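Side-chain contacts in farnesyl diphosphate phosphatase YisP (Bacillus subtilis subsp. subtilis, PDB 3WE9), which hydrolyses farnesyl diphosphate to farnesol and diphosphate and is involved in biofilm formation: residues A[36-39]-A[40-44]; A[85-88]-A[89-93]; A[135-138]-A[139-143]; A[218-221]-A[222-225]; A[226-229]-A[230-233]. All coordinates share one frame; numbering follows the deposited sequence.

Overall arrangement
The five contacts are short-range, each on one run of an all-helical chain, and contact 1 joins three of them. It packs on contact 2 through Ala43 CB and Ala90 CB (4.0 Å), on contact 3 through Ala43 CB and Ile139 CD1 (3.6 Å), and, from the loop before its helix, on contact 5 through Leu36 CD2 and Ser230 CB (3.6 Å). Contacts 3 and 5, about 11 Å apart between centres, share a probable hydrogen bond between Leu140 O and Ser230 OG (2.7 Å). Contact 4 runs on into contact 5 but stays about 18 Å from contact 2, nearest atoms. The Leu136 side chain lies about 4 Å from a bound triethylene glycol, probably left from crystallisation.

Contact 1: A[36-39]-A[40-44]; sequences LPLK and QRQAS
Arg41 folds back from the first turn of helix 38-54 to Leu36, in the helix-start motif where Pro37 holds the N-cap position of this all-helical squalene/phytoene synthase fold. Its CB rests 3.3 Å from Pro37 O. From there CG runs anti to the backbone N, and the chain bends at chi3 (-46°), which swings the guanidinium back over the start of the helix. NE then approaches Leu36 O at 3.1 Å, a weak bond. NH2 gives the stronger one, 2.8 Å to the same Leu36 O with an N-H...O angle of 139°; the oxygen sits at the guanidinium edge, 21° out of its plane. One face is covered by Leu38 CA, 3.9 Å above the plane and over its centre, while NH1 meets Leu38 CD1 at 3.5 Å. Replacing Arg41 by alanine takes away both donors, and Leu36 O would probably be left without its guanidinium partner and Leu38 without the flat group lying against it. The backbone bond from Arg41 N to Pro37 O (2.8 Å) opens the regular alpha-helical series. Helix 228-250 covers Leu36 and Pro37 through Ser230 and Tyr229. One turn further on, Ser44 OG donates to Gln40 O, which already takes the Ser44 amide, and the same hydroxyl oxygen lies 3.4 Å from Leu36 CD1.

Contact 2: A[85-88]-A[89-93]; sequences KAFD and HAYRT
Asp88 and Arg92 are brought together by their torsions: Asp88 holds CG anti to its backbone N (chi1 173°), leaning along the helix, and Arg92, with CG beside its own N, turns back at chi3 (34°), an angle away from the usual staggered values. The motif is an i to i+4 acid-arginine pair on one side of alpha-helix 84-94. Asp88 OD2 lies at the guanidinium edge, near its plane, but is 3.6 Å from Arg92 NH1, which makes this a long salt bridge. The carboxylate and guanidinium planes are 32° apart, not coplanar, and no paired two-bond grip is made. Much of the touching is by carbon: Arg92 CD is 3.4 Å from Asp88 OD2, and Arg92 CG is also 3.4 Å from Asp88 O. Both residues are exposed, and in solution water would probably weaken the attraction.

A second i to i+4 pair, Phe87 and Tyr91, is apolar and loose. Phe87 CE1 comes within 4.3 Å of Tyr91 CD1, obliquely, as an apolar side-chain contact. Phe87 also meets other aromatic rings, Phe101 edge-to-face and Phe50 with planes inclined. Below the side chains the backbone is regular alpha helix: Tyr91 N to Phe87 O is 2.9 Å, and Tyr91 CB touches that oxygen at 3.3 Å. One turn on, His89 O takes two donors, the Thr93 amide and, from above the carbonyl plane, Thr93 OG1 at 2.6 Å.

Contact 3: A[135-138]-A[139-143]; sequences MLLP and ILTRR
The peptide carbonyl of Leu136 is the flat group to which Ile139 and Leu140 both turn. Leu140 N comes nearly along the C=O axis at 3.0 Å from Leu136 O. Ile139 N stands above the carbonyl plane, 47° out of it and 2.8 Å from the same oxygen. One acceptor thus serves both an i+4 and an i+3 donor, a tightened turn near the C-terminal end of helix 118-140. Pro138 lies within that turn; its N has no hydrogen for the turn before, and the helix is kinked there. Thr141 N still reaches Leu137 O at 3.0 Å, although Thr141 is the first residue to leave helical backbone angles.

Apolar branches line the same turn. Leu136 CD2 meets Ile139 CD1 at 4.2 Å, the two side chains inclined to each other, and Leu136 CB touches Leu140 CD1 at 4.2 Å. Leu137 and Thr141 run side by side, with Leu137 CD1 3.8 Å from Thr141 CG2. Thr141 puts OG1 anti to its N (chi1 -176°), which leaves the methyl between N and the carbonyl carbon and against Leu137.

Around this helix end, helix 38-54 covers Leu136 and Ile139 through Val47 and Ala43, helix 145-165 packs on Leu137 and Thr141 through Ala152 and Leu148, and Leu96 of a loop lies on Pro138.

Contact 4: A[218-221]-A[222-225]; sequences ECQD and ALPL
Glu218 O lies 3.6 Å from Ala222 N; the bonds that follow, from Ala222 and Leu223, reach back three residues at this end of helix 199-221. The Glu218 carboxylate turns aside: OE1 is hydrogen-bonded to Ser154 OG on helix 145-165. Cys219 O comes next, accepting a weak i+3 bond from Ala222 N at 3.1 Å with an N-H...O angle of 129°. Its side chain packs against Val234 and Leu238 of helix 228-250.

Gln220 carries the side-chain part of the contact. Its chain leaves with CG anti to N and bends at chi2 (70°), so that the amide runs beside Leu223, the two side chains pointing the same way; NE2 touches Leu223 CD2 at 3.6 Å. The other amide end is held separately, OE1 taking a hydrogen bond from Arg242 NH1. Gln220 O receives Leu223 N at 3.1 Å, the donor 71° above the carbonyl plane, and Leu223 CB presses on the same oxygen at 3.2 Å. Asp221 O faces Pro224 CD at 3.6 Å. Asp221 OD1 lies close to Glu217 OE2, and these like charges would probably raise the proton affinity of one of the acids.

Pro224 has no N-H to give, and the next i+3 bond is made by Leu225 N to Ala222 O at 3.0 Å. The i+3 bonds are consistent with the short 3-10 segment 223-225, leading toward the next helix, and Gln220 meets Leu223 twice, by a hydrogen bond at its O and by plain packing of NE2 on CD2.

Contact 5: A[226-229]-A[230-233]; sequences FPQY and SQKT
The first turn of helix 228-250, entered from a loop, is where Pro227 meets Ser230 and Gln231. Pro227 O accepts Ser230 N at 3.0 Å, with the donor 46° above the carbonyl plane, and takes a weak bond from Gln231 N at 3.1 Å; Gln231 N makes a second weak bond to Gln228 O. Ser230 holds OG between its N and carbonyl carbon (chi1 65°), which sets that oxygen 3.3 Å from Pro227 CG, while its hydrogen bond goes to Leu140 O of helix 118-140. Pro227 CG also lies over one face of the Tyr229 ring, 3.5 Å above the plane and offset toward the rim.

Gln231 reaches back along the turn. Its CG rests 3.2 Å from Phe226 O and 3.8 Å from Phe226 CB. In place of Gln231, an alanine here would probably leave Phe226 CB and Phe226 O without the aliphatic cover of CG.

A water donates to Tyr229 O and to Thr233 OG1, 2.8 Å each, joining positions four apart. Of the three backbone bonds between the segments only Ser230 N to Pro227 O is not weak, so the turn probably relies largely on it; the serine hydroxyl ties the turn to Leu140, the water bridges its two oxygens, and Gln231 CG adds packing on Phe226.

Contact 1: A[36-39]-A[40-44]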
loop_
_atom_site.group_PDB
_atom_site.type_symbol
_atom_site.label_atom_id
_atom_site.label_comp_id
_atom_site.label_asym_id
_atom_site.label_seq_id
_atom_site.Cartn_x
_atom_site.Cartn_y
_atom_site.Cartn_z
ATOM N N LEU A 36 -9.406 9.443 9.828
ATOM C CA LEU A 36 -8.960 10.813 9.592
ATOM C C LEU A 36 -10.151 11.772 9.554
ATOM O O LEU A 36 -11.275 11.366 9.251
ATOM C CB LEU A 36 -8.229 10.910 8.249
ATOM C CG LEU A 36 -6.859 10.243 8.076
ATOM C CD1 LEU A 36 -6.497 10.219 6.597
ATOM C CD2 LEU A 36 -5.811 10.996 8.877
ATOM N N PRO A 37 -9.920 13.055 9.882
ATOM C CA PRO A 37 -11.012 14.030 9.843
ATOM C C PRO A 37 -11.463 14.063 8.385
ATOM O O PRO A 37 -10.677 13.747 7.488
ATOM C CB PRO A 37 -10.332 15.329 10.272
ATOM C CG PRO A 37 -9.294 14.843 11.243
ATOM C CD PRO A 37 -8.726 13.630 10.526
ATOM N N LEU A 38 -12.715 14.441 8.150
ATOM C CA LEU A 38 -13.276 14.470 6.802
ATOM C C LEU A 38 -12.395 15.078 5.710
ATOM O O LEU A 38 -12.154 14.448 4.675
ATOM C CB LEU A 38 -14.634 15.184 6.821
ATOM C CG LEU A 38 -15.397 15.172 5.491
ATOM C CD1 LEU A 38 -15.574 13.732 5.017
ATOM C CD2 LEU A 38 -16.750 15.856 5.664
ATOM N N LYS A 39 -11.914 16.296 5.930
ATOM C CA LYS A 39 -11.083 16.956 4.927
ATOM C C LYS A 39 -9.876 16.103 4.533
ATOM O O LYS A 39 -9.613 15.895 3.347
ATOM C CB LYS A 39 -10.612 18.324 5.430
ATOM C CG LYS A 39 -9.891 19.135 4.364
ATOM C CD LYS A 39 -9.344 20.443 4.916
ATOM C CE LYS A 39 -10.450 21.403 5.294
ATOM N NZ LYS A 39 -9.890 22.634 5.930
ATOM N N GLN A 40 -9.141 15.611 5.526
ATOM C CA GLN A 40 -7.980 14.769 5.253
ATOM C C GLN A 40 -8.399 13.427 4.628
ATOM O O GLN A 40 -7.768 12.941 3.692
ATOM C CB GLN A 40 -7.193 14.520 6.546
ATOM C CG GLN A 40 -6.331 15.697 7.008
ATOM C CD GLN A 40 -7.086 16.736 7.824
ATOM O OE1 GLN A 40 -8.313 16.711 7.917
ATOM N NE2 GLN A 40 -6.344 17.660 8.421
ATOM N N ARG A 41 -9.468 12.841 5.156
ATOM C CA ARG A 41 -9.985 11.555 4.676
ATOM C C ARG A 41 -10.272 11.594 3.178
ATOM O O ARG A 41 -9.788 10.756 2.406
ATOM C CB ARG A 41 -11.273 11.205 5.432
ATOM C CG ARG A 41 -11.865 9.830 5.126
ATOM C CD ARG A 41 -13.237 9.698 5.778
ATOM N NE ARG A 41 -13.210 10.163 7.164
ATOM C CZ ARG A 41 -14.235 10.744 7.783
ATOM N NH1 ARG A 41 -15.382 10.934 7.144
ATOM N NH2 ARG A 41 -14.107 11.154 9.036
ATOM N N GLN A 42 -11.069 12.574 2.766
ATOM C CA GLN A 42 -11.423 12.708 1.361
ATOM C C GLN A 42 -10.198 12.955 0.498
ATOM O O GLN A 42 -10.092 12.425 -0.611
ATOM C CB GLN A 42 -12.463 13.821 1.192
ATOM C CG GLN A 42 -13.793 13.448 1.838
ATOM C CD GLN A 42 -14.921 14.394 1.486
ATOM O OE1 GLN A 42 -16.097 14.041 1.598
ATOM N NE2 GLN A 42 -14.574 15.601 1.068
ATOM N N ALA A 43 -9.259 13.743 1.012
ATOM C CA ALA A 43 -8.029 14.024 0.279
ATOM C C ALA A 43 -7.284 12.707 0.053
ATOM O O ALA A 43 -6.746 12.464 -1.024
ATOM C CB ALA A 43 -7.152 14.992 1.078
ATOM N N SER A 44 -7.254 11.862 1.077
ATOM C CA SER A 44 -6.576 10.573 0.970
ATOM C C SER A 44 -7.257 9.701 -0.081
ATOM O O SER A 44 -6.585 8.988 -0.824
ATOM C CB SER A 44 -6.573 9.850 2.319
ATOM O OG SER A 44 -5.769 10.551 3.252
#

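Contact 2: A[85-88]-A[89-93]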
loop_
_atom_site.group_PDB
_atom_site.type_symbol
_atom_site.label_atom_id
_atom_site.label_comp_id
_atom_site.label_asym_id
_atom_site.label_seq_id
_atom_site.Cartn_x
_atom_site.Cartn_y
_atom_site.Cartn_z
ATOM N N LYS A 85 -11.041 16.850 -10.575
ATOM C CA LYS A 85 -11.577 17.988 -9.835
ATOM C C LYS A 85 -11.273 17.826 -8.348
ATOM O O LYS A 85 -10.799 18.756 -7.698
ATOM C CB LYS A 85 -13.090 18.090 -10.047
ATOM C CG LYS A 85 -13.513 18.046 -11.505
ATOM C CD LYS A 85 -15.026 18.003 -11.649
ATOM C CE LYS A 85 -15.427 17.595 -13.061
ATOM N NZ LYS A 85 -16.904 17.524 -13.241
ATOM N N ALA A 86 -11.549 16.638 -7.820
ATOM C CA ALA A 86 -11.305 16.349 -6.412
ATOM C C ALA A 86 -9.808 16.287 -6.137
ATOM O O ALA A 86 -9.346 16.693 -5.070
ATOM C CB ALA A 86 -11.959 15.030 -6.030
ATOM N N PHE A 87 -9.050 15.785 -7.107
ATOM C CA PHE A 87 -7.607 15.681 -6.946
ATOM C C PHE A 87 -6.944 17.055 -6.897
ATOM O O PHE A 87 -6.034 17.279 -6.097
ATOM C CB PHE A 87 -7.001 14.844 -8.076
ATOM C CG PHE A 87 -5.538 14.588 -7.908
ATOM C CD1 PHE A 87 -4.598 15.474 -8.428
ATOM C CD2 PHE A 87 -5.094 13.478 -7.192
ATOM C CE1 PHE A 87 -3.239 15.260 -8.239
ATOM C CE2 PHE A 87 -3.736 13.255 -6.997
ATOM C CZ PHE A 87 -2.805 14.150 -7.523
ATOM N N ASP A 88 -7.391 17.971 -7.753
ATOM C CA ASP A 88 -6.825 19.316 -7.753
ATOM C C ASP A 88 -7.178 20.003 -6.442
ATOM O O ASP A 88 -6.378 20.753 -5.890
ATOM C CB ASP A 88 -7.366 20.153 -8.910
ATOM C CG ASP A 88 -6.917 21.607 -8.829
ATOM O OD1 ASP A 88 -5.693 21.864 -8.883
ATOM O OD2 ASP A 88 -7.788 22.496 -8.702
ATOM N N HIS A 89 -8.386 19.751 -5.948
ATOM C CA HIS A 89 -8.816 20.350 -4.694
ATOM C C HIS A 89 -7.895 19.888 -3.568
ATOM O O HIS A 89 -7.411 20.697 -2.773
ATOM C CB HIS A 89 -10.254 19.954 -4.359
ATOM C CG HIS A 89 -10.718 20.469 -3.032
ATOM N ND1 HIS A 89 -11.205 21.748 -2.855
ATOM C CD2 HIS A 89 -10.722 19.894 -1.807
ATOM C CE1 HIS A 89 -11.488 21.936 -1.580
ATOM N NE2 HIS A 89 -11.205 20.827 -0.921
ATOM N N ALA A 90 -7.671 18.577 -3.496
ATOM C CA ALA A 90 -6.811 17.999 -2.465
ATOM C C ALA A 90 -5.402 18.569 -2.580
ATOM O O ALA A 90 -4.759 18.906 -1.584
ATOM C CB ALA A 90 -6.770 16.486 -2.611
ATOM N N TYR A 91 -4.933 18.679 -3.816
ATOM C CA TYR A 91 -3.606 19.195 -4.104
ATOM C C TYR A 91 -3.417 20.613 -3.564
ATOM O O TYR A 91 -2.403 20.927 -2.935
ATOM C CB TYR A 91 -3.382 19.192 -5.614
ATOM C CG TYR A 91 -1.948 19.402 -6.020
ATOM C CD1 TYR A 91 -1.065 18.326 -6.102
ATOM C CD2 TYR A 91 -1.466 20.676 -6.313
ATOM C CE1 TYR A 91 0.263 18.511 -6.470
ATOM C CE2 TYR A 91 -0.139 20.876 -6.679
ATOM C CZ TYR A 91 0.719 19.788 -6.758
ATOM O OH TYR A 91 2.030 19.977 -7.133
ATOM N N ARG A 92 -4.404 21.466 -3.821
ATOM C CA ARG A 92 -4.356 22.856 -3.385
ATOM C C ARG A 92 -4.627 23.024 -1.893
ATOM O O ARG A 92 -4.103 23.934 -1.251
ATOM C CB ARG A 92 -5.369 23.678 -4.185
ATOM C CG ARG A 92 -5.005 23.871 -5.650
ATOM C CD ARG A 92 -6.183 24.445 -6.418
ATOM N NE ARG A 92 -6.948 25.339 -5.563
ATOM C CZ ARG A 92 -8.208 25.129 -5.194
ATOM N NH1 ARG A 92 -8.864 24.055 -5.613
ATOM N NH2 ARG A 92 -8.798 25.986 -4.378
ATOM N N THR A 93 -5.445 22.139 -1.342
ATOM C CA THR A 93 -5.790 22.208 0.066
ATOM C C THR A 93 -4.656 21.794 0.995
ATOM O O THR A 93 -4.444 22.418 2.042
ATOM C CB THR A 93 -7.020 21.323 0.363
ATOM O OG1 THR A 93 -8.107 21.724 -0.481
ATOM C CG2 THR A 93 -7.430 21.445 1.827
#

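Contact 3: A[135-138]-A[139-143]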
loop_
_atom_site.group_PDB
_atom_site.type_symbol
_atom_site.label_atom_id
_atom_site.label_comp_id
_atom_site.label_asym_id
_atom_site.label_seq_id
_atom_site.Cartn_x
_atom_site.Cartn_y
_atom_site.Cartn_z
ATOM N N MET A 135 3.164 10.852 -1.093
ATOM C CA MET A 135 2.010 11.597 -1.600
ATOM C C MET A 135 1.112 12.010 -0.433
ATOM O O MET A 135 0.630 13.138 -0.364
ATOM C CB MET A 135 1.165 10.733 -2.529
ATOM C CG MET A 135 1.778 10.351 -3.858
ATOM S SD MET A 135 0.643 9.229 -4.695
ATOM C CE MET A 135 1.817 8.187 -5.628
ATOM N N LEU A 136 0.894 11.062 0.475
ATOM C CA LEU A 136 0.031 11.259 1.634
ATOM C C LEU A 136 0.603 12.032 2.812
ATOM O O LEU A 136 -0.156 12.512 3.651
ATOM C CB LEU A 136 -0.441 9.898 2.149
ATOM C CG LEU A 136 -1.283 9.035 1.204
ATOM C CD1 LEU A 136 -1.496 7.669 1.841
ATOM C CD2 LEU A 136 -2.621 9.712 0.915
ATOM N N LEU A 137 1.925 12.142 2.887
ATOM C CA LEU A 137 2.570 12.818 4.014
ATOM C C LEU A 137 1.953 14.152 4.442
ATOM O O LEU A 137 1.653 14.350 5.622
ATOM C CB LEU A 137 4.067 13.011 3.734
ATOM C CG LEU A 137 4.903 13.596 4.878
ATOM C CD1 LEU A 137 4.778 12.720 6.116
ATOM C CD2 LEU A 137 6.361 13.704 4.446
ATOM N N PRO A 138 1.760 15.084 3.496
ATOM C CA PRO A 138 1.176 16.387 3.846
ATOM C C PRO A 138 -0.239 16.288 4.417
ATOM O O PRO A 138 -0.702 17.188 5.120
ATOM C CB PRO A 138 1.209 17.149 2.524
ATOM C CG PRO A 138 2.372 16.534 1.804
ATOM C CD PRO A 138 2.181 15.069 2.084
ATOM N N ILE A 139 -0.921 15.192 4.110
ATOM C CA ILE A 139 -2.273 14.974 4.602
ATOM C C ILE A 139 -2.228 14.402 6.024
ATOM O O ILE A 139 -3.043 14.753 6.877
ATOM C CB ILE A 139 -3.034 14.000 3.668
ATOM C CG1 ILE A 139 -3.197 14.640 2.282
ATOM C CG2 ILE A 139 -4.390 13.641 4.271
ATOM C CD1 ILE A 139 -3.791 13.718 1.222
ATOM N N LEU A 140 -1.252 13.535 6.274
ATOM C CA LEU A 140 -1.102 12.899 7.579
ATOM C C LEU A 140 -0.521 13.831 8.643
ATOM O O LEU A 140 -0.780 13.658 9.835
ATOM C CB LEU A 140 -0.208 11.660 7.447
ATOM C CG LEU A 140 -0.689 10.646 6.406
ATOM C CD1 LEU A 140 0.342 9.517 6.243
ATOM C CD2 LEU A 140 -2.040 10.093 6.838
ATOM N N THR A 141 0.265 14.814 8.225
ATOM C CA THR A 141 0.852 15.724 9.200
ATOM C C THR A 141 1.159 17.099 8.644
ATOM O O THR A 141 1.702 17.232 7.554
ATOM C CB THR A 141 2.159 15.153 9.811
ATOM O OG1 THR A 141 2.636 16.050 10.821
ATOM C CG2 THR A 141 3.235 15.013 8.748
ATOM N N ARG A 142 0.812 18.115 9.425
ATOM C CA ARG A 142 1.034 19.501 9.053
ATOM C C ARG A 142 2.352 20.062 9.589
ATOM O O ARG A 142 2.937 20.957 8.982
ATOM C CB ARG A 142 -0.130 20.368 9.555
ATOM C CG ARG A 142 -0.525 20.132 11.020
ATOM C CD ARG A 142 -1.325 21.329 11.559
ATOM N NE ARG A 142 -1.913 21.098 12.879
ATOM C CZ ARG A 142 -3.164 20.688 13.078
ATOM N NH1 ARG A 142 -3.963 20.465 12.043
ATOM N NH2 ARG A 142 -3.622 20.510 14.310
ATOM N N ARG A 143 2.827 19.533 10.714
ATOM C CA ARG A 143 4.070 20.032 11.305
ATOM C C ARG A 143 5.323 19.174 11.094
ATOM O O ARG A 143 6.089 19.405 10.153
ATOM C CB ARG A 143 3.869 20.287 12.805
ATOM C CG ARG A 143 2.821 21.350 13.103
ATOM C CD ARG A 143 2.706 21.668 14.592
ATOM N NE ARG A 143 1.687 22.688 14.829
ATOM C CZ ARG A 143 1.784 23.952 14.423
ATOM N NH1 ARG A 143 2.861 24.363 13.763
ATOM N NH2 ARG A 143 0.794 24.803 14.660
#

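Contact 4: A[218-221]-A[222-225]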
loop_
_atom_site.group_PDB
_atom_site.type_symbol
_atom_site.label_atom_id
_atom_site.label_comp_id
_atom_site.label_asym_id
_atom_site.label_seq_id
_atom_site.Cartn_x
_atom_site.Cartn_y
_atom_site.Cartn_z
ATOM N N GLU A 218 9.595 0.072 11.540
ATOM C CA GLU A 218 10.205 1.389 11.397
ATOM C C GLU A 218 9.148 2.481 11.551
ATOM O O GLU A 218 9.376 3.505 12.195
ATOM C CB GLU A 218 10.848 1.472 10.018
ATOM C CG GLU A 218 11.804 2.605 9.793
ATOM C CD GLU A 218 12.682 2.331 8.592
ATOM O OE1 GLU A 218 12.553 3.039 7.573
ATOM O OE2 GLU A 218 13.495 1.382 8.669
ATOM N N CYS A 219 7.985 2.258 10.949
ATOM C CA CYS A 219 6.900 3.225 11.038
ATOM C C CYS A 219 6.277 3.135 12.425
ATOM O O CYS A 219 5.804 4.126 12.974
ATOM C CB CYS A 219 5.838 2.941 9.975
ATOM S SG CYS A 219 4.442 4.089 10.018
ATOM N N GLN A 220 6.279 1.928 12.979
ATOM C CA GLN A 220 5.730 1.685 14.308
ATOM C C GLN A 220 6.495 2.520 15.332
ATOM O O GLN A 220 5.897 3.117 16.230
ATOM C CB GLN A 220 5.844 0.198 14.661
ATOM C CG GLN A 220 5.323 -0.176 16.043
ATOM C CD GLN A 220 3.810 -0.085 16.153
ATOM O OE1 GLN A 220 3.082 -0.623 15.317
ATOM N NE2 GLN A 220 3.328 0.590 17.196
ATOM N N ASP A 221 7.817 2.568 15.185
ATOM C CA ASP A 221 8.651 3.336 16.108
ATOM C C ASP A 221 8.357 4.838 16.044
ATOM O O ASP A 221 8.529 5.551 17.033
ATOM C CB ASP A 221 10.143 3.123 15.818
ATOM C CG ASP A 221 10.595 1.693 16.043
ATOM O OD1 ASP A 221 10.045 1.010 16.934
ATOM O OD2 ASP A 221 11.525 1.260 15.329
ATOM N N ALA A 222 7.921 5.318 14.881
ATOM C CA ALA A 222 7.624 6.738 14.708
ATOM C C ALA A 222 6.148 7.073 14.908
ATOM O O ALA A 222 5.737 8.220 14.740
ATOM C CB ALA A 222 8.078 7.192 13.324
ATOM N N LEU A 223 5.358 6.068 15.277
ATOM C CA LEU A 223 3.925 6.242 15.486
ATOM C C LEU A 223 3.543 7.370 16.455
ATOM O O LEU A 223 2.616 8.137 16.183
ATOM C CB LEU A 223 3.306 4.922 15.955
ATOM C CG LEU A 223 1.792 4.907 16.180
ATOM C CD1 LEU A 223 1.074 5.312 14.897
ATOM C CD2 LEU A 223 1.350 3.519 16.634
ATOM N N PRO A 224 4.245 7.483 17.600
ATOM C CA PRO A 224 3.923 8.541 18.567
ATOM C C PRO A 224 4.157 9.964 18.050
ATOM O O PRO A 224 3.634 10.925 18.616
ATOM C CB PRO A 224 4.831 8.214 19.760
ATOM C CG PRO A 224 5.046 6.731 19.637
ATOM C CD PRO A 224 5.253 6.562 18.157
ATOM N N LEU A 225 4.942 10.095 16.986
ATOM C CA LEU A 225 5.246 11.403 16.407
ATOM C C LEU A 225 4.149 11.963 15.510
ATOM O O LEU A 225 4.107 13.165 15.260
ATOM C CB LEU A 225 6.544 11.348 15.605
ATOM C CG LEU A 225 7.822 11.006 16.369
ATOM C CD1 LEU A 225 8.985 10.992 15.392
ATOM C CD2 LEU A 225 8.058 12.021 17.481
#

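Contact 5: A[226-229]-A[230-233]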
loop_
_atom_site.group_PDB
_atom_site.type_symbol
_atom_site.label_atom_id
_atom_site.label_comp_id
_atom_site.label_asym_id
_atom_site.label_seq_id
_atom_site.Cartn_x
_atom_site.Cartn_y
_atom_site.Cartn_z
ATOM N N PHE A 226 3.279 11.099 15.001
ATOM C CA PHE A 226 2.191 11.562 14.146
ATOM C C PHE A 226 1.180 12.323 14.989
ATOM O O PHE A 226 0.992 12.013 16.161
ATOM C CB PHE A 226 1.490 10.376 13.482
ATOM C CG PHE A 226 2.207 9.847 12.277
ATOM C CD1 PHE A 226 2.011 10.432 11.030
ATOM C CD2 PHE A 226 3.080 8.769 12.389
ATOM C CE1 PHE A 226 2.677 9.949 9.899
ATOM C CE2 PHE A 226 3.752 8.277 11.270
ATOM C CZ PHE A 226 3.549 8.868 10.023
ATOM N N PRO A 227 0.517 13.331 14.405
ATOM C CA PRO A 227 -0.473 14.081 15.186
ATOM C C PRO A 227 -1.619 13.146 15.563
ATOM O O PRO A 227 -1.893 12.174 14.846
ATOM C CB PRO A 227 -0.902 15.192 14.226
ATOM C CG PRO A 227 -0.704 14.577 12.869
ATOM C CD PRO A 227 0.612 13.852 13.028
ATOM N N GLN A 228 -2.282 13.424 16.682
ATOM C CA GLN A 228 -3.383 12.575 17.123
ATOM C C GLN A 228 -4.436 12.313 16.047
ATOM O O GLN A 228 -4.961 11.202 15.961
ATOM C CB GLN A 228 -4.064 13.165 18.363
ATOM C CG GLN A 228 -3.170 13.212 19.590
ATOM C CD GLN A 228 -2.878 11.835 20.172
ATOM O OE1 GLN A 228 -1.850 11.630 20.818
ATOM N NE2 GLN A 228 -3.791 10.893 19.962
ATOM N N TYR A 229 -4.744 13.314 15.225
ATOM C CA TYR A 229 -5.765 13.119 14.203
ATOM C C TYR A 229 -5.429 12.062 13.148
ATOM O O TYR A 229 -6.326 11.586 12.465
ATOM C CB TYR A 229 -6.138 14.453 13.525
ATOM C CG TYR A 229 -5.074 15.103 12.650
ATOM C CD1 TYR A 229 -4.818 14.644 11.354
ATOM C CD2 TYR A 229 -4.362 16.209 13.107
ATOM C CE1 TYR A 229 -3.876 15.278 10.534
ATOM C CE2 TYR A 229 -3.419 16.849 12.303
ATOM C CZ TYR A 229 -3.179 16.385 11.022
ATOM O OH TYR A 229 -2.240 17.026 10.241
ATOM N N SER A 230 -4.158 11.685 13.017
ATOM C CA SER A 230 -3.791 10.667 12.026
ATOM C C SER A 230 -3.137 9.401 12.603
ATOM O O SER A 230 -2.825 8.464 11.860
ATOM C CB SER A 230 -2.884 11.276 10.936
ATOM O OG SER A 230 -1.633 11.703 11.451
ATOM N N GLN A 231 -2.946 9.362 13.920
ATOM C CA GLN A 231 -2.327 8.202 14.568
ATOM C C GLN A 231 -3.142 6.922 14.446
ATOM O O GLN A 231 -2.590 5.852 14.184
ATOM C CB GLN A 231 -2.076 8.471 16.054
ATOM C CG GLN A 231 -0.907 9.385 16.324
ATOM C CD GLN A 231 -0.486 9.373 17.782
ATOM O OE1 GLN A 231 0.430 10.091 18.177
ATOM N NE2 GLN A 231 -1.148 8.551 18.584
ATOM N N LYS A 232 -4.450 7.022 14.654
ATOM C CA LYS A 232 -5.300 5.848 14.551
ATOM C C LYS A 232 -5.268 5.289 13.137
ATOM O O LYS A 232 -5.387 4.080 12.937
ATOM C CB LYS A 232 -6.736 6.186 14.957
ATOM C CG LYS A 232 -6.866 6.538 16.431
ATOM C CD LYS A 232 -8.303 6.807 16.840
ATOM C CE LYS A 232 -9.125 5.529 16.876
ATOM N NZ LYS A 232 -10.438 5.782 17.539
ATOM N N THR A 233 -5.109 6.174 12.158
ATOM C CA THR A 233 -5.049 5.753 10.760
ATOM C C THR A 233 -3.746 5.007 10.484
ATOM O O THR A 233 -3.750 3.972 9.825
ATOM C CB THR A 233 -5.177 6.966 9.809
ATOM O OG1 THR A 233 -6.537 7.418 9.798
ATOM C CG2 THR A 233 -4.761 6.595 8.380
HETATM O O HOH W 1 -6.439 8.817 12.167
#